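Local coordinates for protein CPI (Ascaris lumbricoides, PDB 4IT7) that probably inhibits papain-like cysteine proteases, as a roundworm member of the cystatin family, at residues V14-P17 / K18-A21; K25-Q28 / R29-A33. All coordinates share one frame; numbering follows the deposited sequence.

Interaction 1: residues V14-P17 / K18-A21; sequences VNDP and KIQA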
loop_
_atom_site.group_PDB
_atom_site.type_symbol
_atom_site.label_atom_id
_atom_site.label_comp_id
_atom_site.label_asym_id
_atom_site.label_seq_id
_atom_site.Cartn_x
_atom_site.Cartn_y
_atom_site.Cartn_z
ATOM N N VAL A 14 7.729 -0.587 -10.585
ATOM C CA VAL A 14 7.508 -0.525 -9.133
ATOM C C VAL A 14 8.514 0.390 -8.438
ATOM O O VAL A 14 8.395 0.637 -7.234
ATOM C CB VAL A 14 7.426 -1.923 -8.454
ATOM C CG1 VAL A 14 6.589 -2.894 -9.272
ATOM C CG2 VAL A 14 8.807 -2.492 -8.220
ATOM N N ASN A 15 9.495 0.902 -9.189
ATOM C CA ASN A 15 10.481 1.845 -8.622
ATOM C C ASN A 15 10.242 3.302 -9.064
ATOM O O ASN A 15 10.926 4.225 -8.627
ATOM C CB ASN A 15 11.932 1.398 -8.865
ATOM C CG ASN A 15 12.329 0.177 -8.032
ATOM O OD1 ASN A 15 12.309 0.199 -6.797
ATOM N ND2 ASN A 15 12.710 -0.889 -8.707
ATOM N N ASP A 16 9.258 3.508 -9.924
ATOM C CA ASP A 16 8.779 4.852 -10.197
ATOM C C ASP A 16 8.589 5.627 -8.879
ATOM O O ASP A 16 7.990 5.122 -7.913
ATOM C CB ASP A 16 7.471 4.788 -10.964
ATOM C CG ASP A 16 6.946 6.150 -11.329
ATOM O OD1 ASP A 16 7.085 7.087 -10.517
ATOM O OD2 ASP A 16 6.359 6.269 -12.427
ATOM N N PRO A 17 9.129 6.854 -8.826
ATOM C CA PRO A 17 9.076 7.641 -7.599
ATOM C C PRO A 17 7.637 7.931 -7.195
ATOM O O PRO A 17 7.325 7.943 -6.005
ATOM C CB PRO A 17 9.819 8.932 -7.968
ATOM C CG PRO A 17 10.670 8.578 -9.145
ATOM C CD PRO A 17 9.878 7.540 -9.901
ATOM N N LYS A 18 6.763 8.112 -8.178
ATOM C CA LYS A 18 5.344 8.251 -7.897
ATOM C C LYS A 18 4.684 6.934 -7.407
ATOM O O LYS A 18 3.811 6.984 -6.562
ATOM C CB LYS A 18 4.597 8.856 -9.110
ATOM C CG LYS A 18 3.067 9.032 -8.959
ATOM C CD LYS A 18 2.640 9.822 -7.709
ATOM C CE LYS A 18 1.225 10.401 -7.792
ATOM N NZ LYS A 18 0.197 9.401 -8.198
ATOM N N ILE A 19 5.058 5.778 -7.963
ATOM C CA ILE A 19 4.508 4.508 -7.490
ATOM C C ILE A 19 4.911 4.279 -6.032
ATOM O O ILE A 19 4.057 3.949 -5.229
ATOM C CB ILE A 19 4.886 3.281 -8.361
ATOM C CG1 ILE A 19 4.277 3.411 -9.762
ATOM C CG2 ILE A 19 4.456 1.956 -7.693
ATOM C CD1 ILE A 19 2.765 3.467 -9.871
ATOM N N GLN A 20 6.185 4.489 -5.701
ATOM C CA GLN A 20 6.655 4.396 -4.329
ATOM C C GLN A 20 5.837 5.264 -3.318
ATOM O O GLN A 20 5.333 4.749 -2.309
ATOM C CB GLN A 20 8.144 4.733 -4.274
ATOM C CG GLN A 20 9.050 3.640 -4.873
ATOM C CD GLN A 20 9.057 2.314 -4.091
ATOM O OE1 GLN A 20 9.088 2.303 -2.869
ATOM N NE2 GLN A 20 9.049 1.195 -4.809
ATOM N N ALA A 21 5.698 6.560 -3.613
ATOM C CA ALA A 21 4.849 7.508 -2.845
ATOM C C ALA A 21 3.477 6.929 -2.641
ATOM O O ALA A 21 2.992 6.859 -1.506
ATOM C CB ALA A 21 4.732 8.837 -3.582
#
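Q20 turns its side chain back toward the loop that precedes its helix and sets NE2 2.6 Å from V14 O. The donor lies in the carbonyl plane, and V14 O in turn sits close to the plane of the Q20 amide, although the N-H points somewhat off line (147°). With CG beside the backbone N and the chain bent at chi2, NE2 comes back toward the loop; Q20 CG lies 3.5 Å from D16 O. The N15 side chain runs alongside that of Q20, pointing the same way, with the two amide planes 19° apart.

D16 is the N-cap of helix 17-33, the one helix round which the antiparallel sheet of the cystatin fold wraps. With CG anti to the backbone N, its carboxylate reaches forward: D16 OD1 accepts from K18 N at 2.6 Å, a bent capping bond (136°) that meets OD1 nearly along its C-O axis, while OD2 forms a salt bridge with K12. D16 O takes the first turn's bond from Q20 N at 2.9 Å, almost straight. D16 CB also touches I19 CG1 at 3.7 Å; I19 itself is buried against A48, T58 and L60 of the sheet.

Interaction 2: residues K25-Q28 / R29-A33; sequences KALQ and RINAA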
loop_
_atom_site.group_PDB
_atom_site.type_symbol
_atom_site.label_atom_id
_atom_site.label_comp_id
_atom_site.label_asym_id
_atom_site.label_seq_id
_atom_site.Cartn_x
_atom_site.Cartn_y
_atom_site.Cartn_z
ATOM N N LYS A 25 1.495 5.601 0.886
ATOM C CA LYS A 25 0.225 6.118 1.345
ATOM C C LYS A 25 -0.718 4.966 1.532
ATOM O O LYS A 25 -1.540 4.996 2.477
ATOM C CB LYS A 25 -0.366 7.172 0.396
ATOM C CG LYS A 25 0.272 8.559 0.487
ATOM C CD LYS A 25 -0.425 9.614 -0.413
ATOM C CE LYS A 25 0.072 9.546 -1.855
ATOM N NZ LYS A 25 -0.540 10.538 -2.829
ATOM N N ALA A 26 -0.625 3.947 0.671
ATOM C CA ALA A 26 -1.531 2.803 0.800
ATOM C C ALA A 26 -1.200 2.023 2.112
ATOM O O ALA A 26 -2.110 1.519 2.793
ATOM C CB ALA A 26 -1.434 1.887 -0.411
ATOM N N LEU A 27 0.081 2.007 2.496
ATOM C CA LEU A 27 0.493 1.412 3.764
ATOM C C LEU A 27 -0.129 2.118 4.976
ATOM O O LEU A 27 -0.680 1.452 5.837
ATOM C CB LEU A 27 2.027 1.367 3.916
ATOM C CG LEU A 27 2.417 0.552 5.182
ATOM C CD1 LEU A 27 2.192 -0.971 5.039
ATOM C CD2 LEU A 27 3.834 0.876 5.610
ATOM N N GLN A 28 -0.016 3.459 5.034
ATOM C CA GLN A 28 -0.644 4.209 6.100
ATOM C C GLN A 28 -2.126 3.891 6.184
ATOM O O GLN A 28 -2.686 3.724 7.255
ATOM C CB GLN A 28 -0.471 5.661 5.830
ATOM C CG GLN A 28 0.898 6.206 6.136
ATOM C CD GLN A 28 0.857 7.718 6.040
ATOM O OE1 GLN A 28 0.270 8.265 5.114
ATOM N NE2 GLN A 28 1.427 8.402 7.030
ATOM N N ARG A 29 -2.763 3.753 5.043
ATOM C CA ARG A 29 -4.153 3.358 5.028
ATOM C C ARG A 29 -4.369 1.928 5.558
ATOM O O ARG A 29 -5.282 1.664 6.307
ATOM C CB ARG A 29 -4.664 3.488 3.589
ATOM C CG ARG A 29 -5.878 4.363 3.381
ATOM C CD ARG A 29 -5.621 5.873 3.454
ATOM N NE ARG A 29 -4.211 6.295 3.458
ATOM C CZ ARG A 29 -3.775 7.501 3.060
ATOM N NH1 ARG A 29 -2.472 7.812 3.126
ATOM N NH2 ARG A 29 -4.642 8.408 2.596
ATOM N N ILE A 30 -3.547 0.968 5.149
ATOM C CA ILE A 30 -3.681 -0.395 5.665
ATOM C C ILE A 30 -3.535 -0.359 7.185
ATOM O O ILE A 30 -4.372 -0.864 7.879
ATOM C CB ILE A 30 -2.599 -1.336 5.049
ATOM C CG1 ILE A 30 -2.813 -1.467 3.531
ATOM C CG2 ILE A 30 -2.562 -2.689 5.775
ATOM C CD1 ILE A 30 -1.617 -2.032 2.765
ATOM N N ASN A 31 -2.539 0.332 7.682
ATOM C CA ASN A 31 -2.293 0.358 9.108
ATOM C C ASN A 31 -3.414 1.040 9.905
ATOM O O ASN A 31 -3.796 0.537 10.982
ATOM C CB ASN A 31 -0.903 1.001 9.400
ATOM C CG ASN A 31 0.251 -0.028 9.294
ATOM O OD1 ASN A 31 0.058 -1.237 9.510
ATOM N ND2 ASN A 31 1.427 0.446 8.951
ATOM N N ALA A 32 -3.944 2.159 9.364
ATOM C CA ALA A 32 -5.064 2.947 9.981
ATOM C C ALA A 32 -6.355 2.149 10.129
ATOM O O ALA A 32 -7.050 2.227 11.162
ATOM C CB ALA A 32 -5.304 4.246 9.218
ATOM N N ALA A 33 -6.641 1.331 9.122
ATOM C CA ALA A 33 -7.857 0.528 9.061
ATOM C C ALA A 33 -7.755 -0.914 9.651
ATOM O O ALA A 33 -8.780 -1.538 9.968
ATOM C CB ALA A 33 -8.290 0.437 7.624
#
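R29 curls back along its own helix to the carbonyl of K25, one turn earlier. Its CB lies 3.3 Å from A26 O, and from there the chain bends at chi2 (75°) and again at chi3 (11°), an almost eclipsed torsion, so the exact pose is to be taken with caution. NE comes to 3.1 Å from K25 O and NH1 to 3.0 Å from the same K25 O; both bonds are weak, their N-H groups pointing well off the oxygen. Since R29 N also donates to K25 O, in the regular helical bond, one carbonyl oxygen serves three donors of a single residue. NH1 also meets the aliphatic root of K25, 3.5 Å from K25 CB, and the two chains run side by side in the same direction. Their charged ends nevertheless stay apart, and K25 NZ has its own salt bridge to E103. The Q28 side chain slants past that of R29, its amide plane turned 54° from the guanidinium and Q28 OE1 3.4 Å from R29 NH1.

I30 CG1 lies 3.2 Å from A26 O. L27 CG approaches N31 ND2 at 3.9 Å, while N31 OD1 accepts from Q40 N. This last part of helix 17-33 lies in the grip of the cystatin sheet: A26 and I30 meet strands 56-70 and 88-97, R29 lies against I105 and I107 of strand 102-112, and L27 touches I42 of strand 38-51.

How the interactions relate
Both contacts belong to helix 17-33, with centres 16 Å apart, and follow in series along the chain. Interaction 1 marks where the loop after strand 10-11 becomes helix; interaction 2 lies at the C-terminal part, shortly before strand 38-51 begins. Residues of one contact do not touch those of the other. At the start, side chains of the helix meet strands 38-51 and 56-70; further along, they also reach 88-97 and 102-112, so the helix crosses several strands of the antiparallel sheet. Together they trace the helix-on-sheet body of the cystatin fold, consistent with the cysteine protease inhibitor role expected of the family.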